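Side-chain contacts in alkaline phosphatase D (Bacillus subtilis, PDB 2YEQ), which hydrolyses phosphate esters as a phosphodiesterase and alkaline phosphatase whose active site contains iron and calcium: residues Trp48-Asp53 / Lys58-Gly63; Tyr90-Lys93 / Leu98-Val101; Lys103-Pro108 / Lys142-Phe147. All blocks are in the same frame, centred on the assembly; numbering follows the deposited sequence.

Contact 1 (Trp48-Asp53 / Lys58-Gly63). With PE5 (3,6,9,12,15,18,21,24-octaoxahexacosan-1-ol), chain X.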
loop_
_atom_site.group_PDB
_atom_site.type_symbol
_atom_site.label_atom_id
_atom_site.label_comp_id
_atom_site.label_asym_id
_atom_site.label_seq_id
_atom_site.Cartn_x
_atom_site.Cartn_y
_atom_site.Cartn_z
ATOM N N TRP A 48 16.939 20.800 -9.390
ATOM C CA TRP A 48 16.314 20.510 -8.114
ATOM C C TRP A 48 17.102 21.128 -6.971
ATOM O O TRP A 48 18.332 21.263 -7.037
ATOM C CB TRP A 48 16.180 18.996 -7.886
ATOM C CG TRP A 48 17.482 18.255 -7.987
ATOM C CD1 TRP A 48 18.054 17.746 -9.119
ATOM C CD2 TRP A 48 18.377 17.959 -6.918
ATOM N NE1 TRP A 48 19.239 17.124 -8.805
ATOM C CE2 TRP A 48 19.458 17.239 -7.460
ATOM C CE3 TRP A 48 18.356 18.200 -5.544
ATOM C CZ2 TRP A 48 20.517 16.782 -6.674
ATOM C CZ3 TRP A 48 19.403 17.744 -4.773
ATOM C CH2 TRP A 48 20.468 17.051 -5.336
ATOM N N GLU A 49 16.377 21.452 -5.908
ATOM C CA GLU A 49 16.954 22.060 -4.714
ATOM C C GLU A 49 16.303 21.479 -3.456
ATOM O O GLU A 49 15.086 21.237 -3.417
ATOM C CB GLU A 49 16.715 23.575 -4.707
ATOM C CG GLU A 49 17.453 24.351 -5.777
ATOM C CD GLU A 49 17.075 25.832 -5.793
ATOM O OE1 GLU A 49 15.945 26.202 -5.363
ATOM O OE2 GLU A 49 17.927 26.625 -6.243
ATOM N N VAL A 50 17.124 21.293 -2.432
ATOM C CA VAL A 50 16.689 20.894 -1.118
ATOM C C VAL A 50 17.147 21.976 -0.121
ATOM O O VAL A 50 18.323 22.371 -0.101
ATOM C CB VAL A 50 17.313 19.547 -0.714
ATOM C CG1 VAL A 50 16.886 19.157 0.699
ATOM C CG2 VAL A 50 16.931 18.457 -1.734
ATOM N N ALA A 51 16.221 22.434 0.701
ATOM C CA ALA A 51 16.479 23.509 1.647
ATOM C C ALA A 51 16.003 23.142 3.046
ATOM O O ALA A 51 15.144 22.252 3.235
ATOM C CB ALA A 51 15.780 24.806 1.169
ATOM N N LYS A 52 16.514 23.865 4.033
ATOM C CA LYS A 52 16.033 23.714 5.410
ATOM C C LYS A 52 14.739 24.467 5.662
ATOM O O LYS A 52 14.057 24.216 6.653
ATOM C CB LYS A 52 17.098 24.168 6.400
ATOM C CG LYS A 52 18.418 23.438 6.235
ATOM C CD LYS A 52 19.330 23.577 7.464
ATOM C CE LYS A 52 20.522 24.491 7.208
ATOM N NZ LYS A 52 21.705 24.154 8.069
ATOM N N ASP A 53 14.381 25.357 4.750
ATOM C CA ASP A 53 13.246 26.249 4.937
ATOM C C ASP A 53 12.383 26.309 3.713
ATOM O O ASP A 53 12.853 26.068 2.603
ATOM C CB ASP A 53 13.746 27.670 5.242
ATOM C CG ASP A 53 14.545 28.258 4.106
ATOM O OD1 ASP A 53 15.550 27.623 3.710
ATOM O OD2 ASP A 53 14.155 29.334 3.605
ATOM N N LYS A 58 17.856 28.751 2.647
ATOM C CA LYS A 58 18.885 27.897 3.241
ATOM C C LYS A 58 19.039 26.581 2.479
ATOM O O LYS A 58 18.742 25.504 3.007
ATOM C CB LYS A 58 18.558 27.609 4.711
ATOM C CG LYS A 58 18.544 28.852 5.595
ATOM C CD LYS A 58 17.909 28.574 6.945
ATOM C CE LYS A 58 17.512 29.857 7.676
ATOM N NZ LYS A 58 16.413 29.601 8.661
ATOM N N ILE A 59 19.547 26.678 1.260
ATOM C CA ILE A 59 19.666 25.524 0.377
ATOM C C ILE A 59 20.843 24.681 0.829
ATOM O O ILE A 59 21.921 25.217 1.031
ATOM C CB ILE A 59 19.826 25.987 -1.093
ATOM C CG1 ILE A 59 18.489 26.548 -1.587
ATOM C CG2 ILE A 59 20.305 24.850 -1.980
ATOM C CD1 ILE A 59 18.595 27.407 -2.853
ATOM N N VAL A 60 20.635 23.368 0.998
ATOM C CA VAL A 60 21.717 22.449 1.395
ATOM C C VAL A 60 22.218 21.558 0.278
ATOM O O VAL A 60 23.285 20.991 0.387
ATOM C CB VAL A 60 21.296 21.531 2.562
ATOM C CG1 VAL A 60 20.944 22.373 3.778
ATOM C CG2 VAL A 60 20.111 20.628 2.170
ATOM N N ARG A 61 21.443 21.404 -0.784
ATOM C CA ARG A 61 21.782 20.442 -1.828
ATOM C C ARG A 61 21.024 20.845 -3.062
ATOM O O ARG A 61 19.864 21.237 -2.970
ATOM C CB ARG A 61 21.376 19.027 -1.386
ATOM C CG ARG A 61 22.101 17.914 -2.080
ATOM C CD ARG A 61 23.518 17.761 -1.564
ATOM N NE ARG A 61 24.193 16.641 -2.210
ATOM C CZ ARG A 61 24.660 16.648 -3.461
ATOM N NH1 ARG A 61 24.541 17.721 -4.241
ATOM N NH2 ARG A 61 25.263 15.568 -3.940
ATOM N N LYS A 62 21.677 20.768 -4.212
ATOM C CA LYS A 62 21.044 21.109 -5.487
ATOM C C LYS A 62 21.740 20.345 -6.602
ATOM O O LYS A 62 22.842 19.838 -6.396
ATOM C CB LYS A 62 21.121 22.607 -5.730
ATOM C CG LYS A 62 22.542 23.122 -5.951
ATOM C CD LYS A 62 22.540 24.594 -6.222
ATOM C CE LYS A 62 23.956 25.178 -6.155
ATOM N NZ LYS A 62 23.922 26.642 -6.387
ATOM N N GLY A 63 21.089 20.252 -7.756
ATOM C CA GLY A 63 21.650 19.593 -8.925
ATOM C C GLY A 63 20.753 19.692 -10.146
ATOM O O GLY A 63 19.762 20.430 -10.144
HETATM O O1 PE5 X . 24.405 22.687 7.275
HETATM C C1 PE5 X . 24.270 22.655 5.852
HETATM C C2 PE5 X . 24.412 24.057 5.247
HETATM O O2 PE5 X . 23.266 24.858 5.556
HETATM C C3 PE5 X . 23.066 25.984 4.693
HETATM C C4 PE5 X . 22.056 26.921 5.325
#
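Val50 O is gripped by two successive amides of the facing strand: Val60 N at 2.7 Å, in the carbonyl plane, and Arg61 N through a weak bond of 3.3 Å. Two residues facing one is a classic beta bulge, and past it the antiparallel register slips by one, so that Ala51 pairs with Ile59. At the turn end Asp53 OD1 takes the Lys58 amide at 2.8 Å on its syn side, and Lys52 N bonds Lys58 O. At the other end the indole of Trp48, swung between the backbone N and the carbonyl carbon (chi1 56°), lies flat over the facing backbone: Gly63 N sits 3.4 Å above the Trp48 ring plane and Gly63 CA makes a CH-pi contact with its five-membered ring. Arg61 CG reaches the rim of the six-membered ring, 3.7 Å from Trp48 CH2, while its guanidinium turns to Asp80. Val50 CG1 meets Val60 CG2, and Ile59 CD1 lies against the Glu49 carboxylate, whose OE1 is paired with Arg91. The hairpin supplies edge strand 59-67 and its inner neighbour 44-51 to a four-stranded antiparallel sheet; strand 87-94 lies on the other flank of 44-51, and Trp48 and Val50 pack on strands 23-28 and 74-79.

Contact 2 (Tyr90-Lys93 / Leu98-Val101). With PE5 (3,6,9,12,15,18,21,24-octaoxahexacosan-1-ol), chain P.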
loop_
_atom_site.group_PDB
_atom_site.type_symbol
_atom_site.label_atom_id
_atom_site.label_comp_id
_atom_site.label_asym_id
_atom_site.label_seq_id
_atom_site.Cartn_x
_atom_site.Cartn_y
_atom_site.Cartn_z
ATOM N N TYR A 90 11.775 20.736 -0.699
ATOM C CA TYR A 90 12.369 20.497 -2.000
ATOM C C TYR A 90 11.479 21.027 -3.102
ATOM O O TYR A 90 10.267 21.162 -2.928
ATOM C CB TYR A 90 12.692 18.995 -2.184
ATOM C CG TYR A 90 11.461 18.109 -2.230
ATOM C CD1 TYR A 90 10.899 17.616 -1.063
ATOM C CD2 TYR A 90 10.870 17.755 -3.451
ATOM C CE1 TYR A 90 9.778 16.823 -1.100
ATOM C CE2 TYR A 90 9.750 16.957 -3.493
ATOM C CZ TYR A 90 9.206 16.490 -2.333
ATOM O OH TYR A 90 8.077 15.727 -2.360
ATOM N N ARG A 91 12.089 21.334 -4.247
ATOM C CA ARG A 91 11.336 21.736 -5.434
ATOM C C ARG A 91 12.175 21.543 -6.675
ATOM O O ARG A 91 13.398 21.396 -6.598
ATOM C CB ARG A 91 10.883 23.197 -5.337
ATOM C CG ARG A 91 12.024 24.140 -5.462
ATOM C CD ARG A 91 11.578 25.595 -5.463
ATOM N NE ARG A 91 12.761 26.442 -5.362
ATOM C CZ ARG A 91 12.731 27.756 -5.182
ATOM N NH1 ARG A 91 11.571 28.392 -5.059
ATOM N NH2 ARG A 91 13.874 28.426 -5.102
ATOM N N PHE A 92 11.490 21.540 -7.811
ATOM C CA PHE A 92 12.118 21.360 -9.103
ATOM C C PHE A 92 11.869 22.591 -9.956
ATOM O O PHE A 92 10.869 23.284 -9.781
ATOM C CB PHE A 92 11.515 20.152 -9.832
ATOM C CG PHE A 92 11.684 18.846 -9.112
ATOM C CD1 PHE A 92 12.808 18.060 -9.327
ATOM C CD2 PHE A 92 10.716 18.394 -8.237
ATOM C CE1 PHE A 92 12.951 16.843 -8.689
ATOM C CE2 PHE A 92 10.861 17.163 -7.573
ATOM C CZ PHE A 92 11.980 16.397 -7.809
ATOM N N LYS A 93 12.742 22.798 -10.933
ATOM C CA LYS A 93 12.594 23.869 -11.915
ATOM C C LYS A 93 13.012 23.316 -13.268
ATOM O O LYS A 93 14.049 22.670 -13.370
ATOM C CB LYS A 93 13.490 25.038 -11.530
ATOM C CG LYS A 93 13.331 26.284 -12.348
ATOM C CD LYS A 93 14.545 27.212 -12.117
ATOM C CE LYS A 93 14.253 28.673 -12.452
ATOM N NZ LYS A 93 15.231 29.597 -11.794
ATOM N N LEU A 98 8.287 26.252 -12.266
ATOM C CA LEU A 98 8.567 25.786 -10.900
ATOM C C LEU A 98 7.525 24.775 -10.434
ATOM O O LEU A 98 6.336 24.968 -10.623
ATOM C CB LEU A 98 8.548 26.950 -9.919
ATOM C CG LEU A 98 9.739 27.885 -9.888
ATOM C CD1 LEU A 98 9.409 29.055 -8.935
ATOM C CD2 LEU A 98 10.988 27.136 -9.424
ATOM N N SER A 99 7.986 23.693 -9.818
ATOM C CA SER A 99 7.088 22.701 -9.228
ATOM C C SER A 99 6.468 23.223 -7.936
ATOM O O SER A 99 6.978 24.168 -7.318
ATOM C CB SER A 99 7.855 21.404 -8.929
ATOM O OG SER A 99 8.701 21.517 -7.779
ATOM N N PRO A 100 5.370 22.614 -7.501
ATOM C CA PRO A 100 5.010 22.757 -6.095
ATOM C C PRO A 100 6.184 22.416 -5.168
ATOM O O PRO A 100 7.082 21.643 -5.521
ATOM C CB PRO A 100 3.884 21.744 -5.910
ATOM C CG PRO A 100 3.402 21.423 -7.274
ATOM C CD PRO A 100 4.562 21.575 -8.160
ATOM N N VAL A 101 6.164 23.001 -3.980
ATOM C CA VAL A 101 7.175 22.729 -2.979
ATOM C C VAL A 101 6.752 21.469 -2.212
ATOM O O VAL A 101 5.607 21.306 -1.835
ATOM C CB VAL A 101 7.340 23.909 -2.003
ATOM C CG1 VAL A 101 8.281 23.523 -0.852
ATOM C CG2 VAL A 101 7.839 25.176 -2.760
HETATM C C50 PE5 P . 13.615 31.856 -4.503
HETATM O O1 PE5 P . 12.239 31.472 -4.455
HETATM C C1 PE5 P . 11.792 31.092 -3.145
HETATM C C2 PE5 P . 10.288 30.804 -3.146
HETATM O O2 PE5 P . 10.012 29.468 -2.688
HETATM C C3 PE5 P . 8.616 29.097 -2.654
HETATM C C4 PE5 P . 8.109 28.489 -3.977
HETATM O O3 PE5 P . 9.119 27.852 -4.766
#
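The backbones run antiparallel, their end-to-end directions 172° apart, but regular pairing is confined to the non-hydrogen-bonded pair Lys93-Leu98. Beyond it Ser99 N bonds Phe92 O at 2.9 Å with an almost straight N-H (176°), and the next link is made by a side chain: Ser99 OG takes the Phe92 amide at 2.8 Å. The Ser99 hydroxyl stands between its own backbone N and carbonyl carbon (chi1 75°), which turns it to the opposite strand, and it donates in turn to Pro100 O, also at 2.8 Å. One oxygen thus serves as acceptor and donor where the chain departs from the ladder. Ser99 OG also approaches the edge of the Phe92 ring, which packs on Trp48 and Leu25.

Nearer the surface Leu98 CD2 touches Lys93 CG at 3.8 Å and lies over one face of the Arg91 guanidinium. The extended arginine carries that group beyond Val101 CG2 to a bound polyether, where Arg91 NH1 bonds O1 at 3.2 Å; Arg91 NH2 is salt-bridged to Glu49, and Phe56 makes a cation-pi contact. Replacing Arg91 with a leucine would probably leave the Glu49 carboxylate without its charged mate and the Phe56 ring without its cation. The chemistry therefore differs across the strand: on one side a serine hydroxyl stands in for a backbone partner beside the buried phenylalanine, and on the other an arginine joins a carboxylate and an aromatic ring, with a bound ether oxygen at its tip.

Contact 3 (Lys103-Pro108 / Lys142-Phe147). With PE5 (3,6,9,12,15,18,21,24-octaoxahexacosan-1-ol), chain B; EDO (1,2-ethanediol), chain C.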
loop_
_atom_site.group_PDB
_atom_site.type_symbol
_atom_site.label_atom_id
_atom_site.label_comp_id
_atom_site.label_asym_id
_atom_site.label_seq_id
_atom_site.Cartn_x
_atom_site.Cartn_y
_atom_site.Cartn_z
ATOM N N LYS A 103 7.593 18.694 1.047
ATOM C CA LYS A 103 8.195 18.533 2.351
ATOM C C LYS A 103 8.564 17.079 2.611
ATOM O O LYS A 103 7.786 16.159 2.326
ATOM C CB LYS A 103 7.202 19.004 3.394
ATOM C CG LYS A 103 7.696 19.086 4.807
ATOM C CD LYS A 103 6.557 19.751 5.623
ATOM C CE LYS A 103 6.822 19.855 7.106
ATOM N NZ LYS A 103 5.550 20.311 7.786
ATOM N N THR A 104 9.729 16.877 3.186
ATOM C CA THR A 104 10.200 15.546 3.471
ATOM C C THR A 104 10.989 15.477 4.777
ATOM O O THR A 104 11.177 16.489 5.455
ATOM C CB THR A 104 11.058 15.022 2.309
ATOM O OG1 THR A 104 11.219 13.614 2.466
ATOM C CG2 THR A 104 12.434 15.709 2.239
ATOM N N LYS A 105 11.457 14.282 5.126
ATOM C CA LYS A 105 12.156 14.092 6.395
ATOM C C LYS A 105 13.037 12.855 6.390
ATOM O O LYS A 105 12.582 11.758 6.038
ATOM C CB LYS A 105 11.147 14.006 7.529
ATOM C CG LYS A 105 11.787 14.034 8.917
ATOM C CD LYS A 105 10.715 13.859 9.981
ATOM C CE LYS A 105 11.279 13.790 11.381
ATOM N NZ LYS A 105 11.257 12.388 11.895
ATOM N N THR A 106 14.303 13.036 6.739
ATOM C CA THR A 106 15.244 11.932 6.791
ATOM C C THR A 106 14.964 11.055 8.026
ATOM O O THR A 106 14.336 11.488 8.990
ATOM C CB THR A 106 16.718 12.406 6.863
ATOM O OG1 THR A 106 16.856 13.372 7.919
ATOM C CG2 THR A 106 17.202 12.975 5.539
ATOM N N LEU A 107 15.450 9.825 7.987
ATOM C CA LEU A 107 15.341 8.925 9.136
ATOM C C LEU A 107 16.324 9.344 10.242
ATOM O O LEU A 107 17.340 9.978 9.972
ATOM C CB LEU A 107 15.696 7.504 8.721
ATOM C CG LEU A 107 14.826 6.839 7.647
ATOM C CD1 LEU A 107 15.292 5.387 7.482
ATOM C CD2 LEU A 107 13.366 6.925 8.012
ATOM N N PRO A 108 16.048 8.938 11.476
ATOM C CA PRO A 108 17.056 9.018 12.545
ATOM C C PRO A 108 18.308 8.236 12.189
ATOM O O PRO A 108 18.257 7.302 11.379
ATOM C CB PRO A 108 16.373 8.343 13.746
ATOM C CG PRO A 108 14.934 8.428 13.487
ATOM C CD PRO A 108 14.764 8.430 11.968
ATOM N N LYS A 142 0.168 14.968 11.237
ATOM C CA LYS A 142 1.575 15.170 11.527
ATOM C C LYS A 142 2.265 13.827 11.511
ATOM O O LYS A 142 2.237 13.116 12.496
ATOM C CB LYS A 142 1.767 15.849 12.891
ATOM C CG LYS A 142 1.589 17.367 12.846
ATOM C CD LYS A 142 0.273 17.829 13.472
ATOM C CE LYS A 142 -0.451 18.894 12.618
ATOM N NZ LYS A 142 0.215 20.232 12.657
ATOM N N LEU A 143 2.903 13.486 10.397
ATOM C CA LEU A 143 3.480 12.149 10.225
ATOM C C LEU A 143 4.934 12.251 9.882
ATOM O O LEU A 143 5.351 13.218 9.235
ATOM C CB LEU A 143 2.752 11.412 9.089
ATOM C CG LEU A 143 1.236 11.402 9.105
ATOM C CD1 LEU A 143 0.728 10.798 7.778
ATOM C CD2 LEU A 143 0.701 10.646 10.342
ATOM N N ASP A 144 5.697 11.244 10.286
ATOM C CA ASP A 144 7.074 11.077 9.867
ATOM C C ASP A 144 7.176 10.414 8.473
ATOM O O ASP A 144 8.114 10.677 7.735
ATOM C CB ASP A 144 7.827 10.216 10.870
ATOM C CG ASP A 144 7.901 10.861 12.275
ATOM O OD1 ASP A 144 8.500 11.952 12.376
ATOM O OD2 ASP A 144 7.378 10.261 13.248
ATOM N N LEU A 145 6.232 9.538 8.155
ATOM C CA LEU A 145 6.183 8.920 6.822
ATOM C C LEU A 145 4.845 8.270 6.559
ATOM O O LEU A 145 3.978 8.193 7.443
ATOM C CB LEU A 145 7.365 7.966 6.583
ATOM C CG LEU A 145 7.645 6.781 7.507
ATOM C CD1 LEU A 145 6.780 5.634 7.128
ATOM C CD2 LEU A 145 9.093 6.361 7.387
ATOM N N VAL A 146 4.638 7.883 5.302
ATOM C CA VAL A 146 3.451 7.197 4.859
ATOM C C VAL A 146 3.889 5.900 4.152
ATOM O O VAL A 146 4.897 5.898 3.425
ATOM C CB VAL A 146 2.638 8.067 3.877
ATOM C CG1 VAL A 146 1.512 7.280 3.230
ATOM C CG2 VAL A 146 2.072 9.281 4.612
ATOM N N PHE A 147 3.131 4.826 4.392
ATOM C CA PHE A 147 3.248 3.563 3.644
ATOM C C PHE A 147 2.058 3.365 2.735
ATOM O O PHE A 147 0.916 3.582 3.121
ATOM C CB PHE A 147 3.258 2.345 4.595
ATOM C CG PHE A 147 4.506 2.210 5.396
ATOM C CD1 PHE A 147 5.605 1.566 4.882
ATOM C CD2 PHE A 147 4.572 2.700 6.700
ATOM C CE1 PHE A 147 6.758 1.427 5.617
ATOM C CE2 PHE A 147 5.740 2.554 7.456
ATOM C CZ PHE A 147 6.825 1.921 6.908
HETATM C C50 PE5 B . 5.899 24.234 8.620
HETATM O O1 PE5 B . 5.561 23.541 7.411
HETATM C C1 PE5 B . 4.255 23.903 6.953
HETATM C C2 PE5 B . 3.869 23.122 5.701
HETATM O O2 PE5 B . 3.775 21.729 6.019
HETATM C C3 PE5 B . 2.633 21.068 5.471
HETATM C C4 PE5 B . 2.702 19.610 5.841
HETATM C C1 EDO C . 7.176 15.840 6.653
HETATM O O1 EDO C . 7.549 15.644 5.297
HETATM C C2 EDO C . 7.464 14.584 7.452
HETATM O O2 EDO C . 7.400 14.949 8.835
HETATM O O HOH W 1 10.813 10.194 7.530
#
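A junction between the N-terminal domain and the calcineurin-like phosphatase domain is bridged here, where the last strand of the four-stranded antiparallel sheet passes the entry to strand 145-148 of the large mixed sheet. The backbones stay well apart, the nearest CA atoms being those of Lys105 and Asp144 at 6.9 Å, and the span is crossed by a salt bridge, a water and a leucine pair. Lys105 extends from a CG anti to the backbone N (chi1 -171°) and bends at its last torsion, chi4 -105°, to bring NZ 2.8 Å from Asp144 OD1. The two side chains lie alongside each other, pointing the same way, and the ammonium meets the oxygen from above the carboxylate plane, 47° out of it. Both ends have second partners: Lys105 NZ donates to Asn85 OD1, and Asp144 OD2 accepts the amide of Thr118 on strand 117-122. This network probably holds the carboxylate in its orientation and favours its charged form.

Beside the bridge, an ethanediol probably left from crystallisation occupies the space between the backbones; its O2 donates to Leu143 O at 2.7 Å and lies 3.7 Å from Lys105 CD. Farther along, Leu107 CD2 and Leu145 CD2 approach loosely at 4.4 Å, with Phe265 against Leu107 and Phe119 and Pro203 against Leu145. A water links the two main chains, donating one hydrogen to Lys105 O at 2.8 Å and the other to Asp144 O at 2.7 Å.

In the fold
From the N terminus, contact 1 closes the short hairpin turn between strands 44-51 and 59-67, contact 2 closes the next hairpin between strands 87-94 and 97-105, and contact 3 then closes a longer loop of 33 residues. The three follow in series, none nesting in or crossing another. Contacts 1 and 2 share one antiparallel sheet, in which strands 44-51 and 87-94 are neighbours, and touch through Trp48 against Phe92. Contact 2 leads to contact 3 along strand 97-105, with the Tyr90 ring packed against Lys103 and Thr104. Contacts 1 and 3 do not touch. Of the three, only contact 3 reaches from this N-terminal sheet to the phosphatase domain.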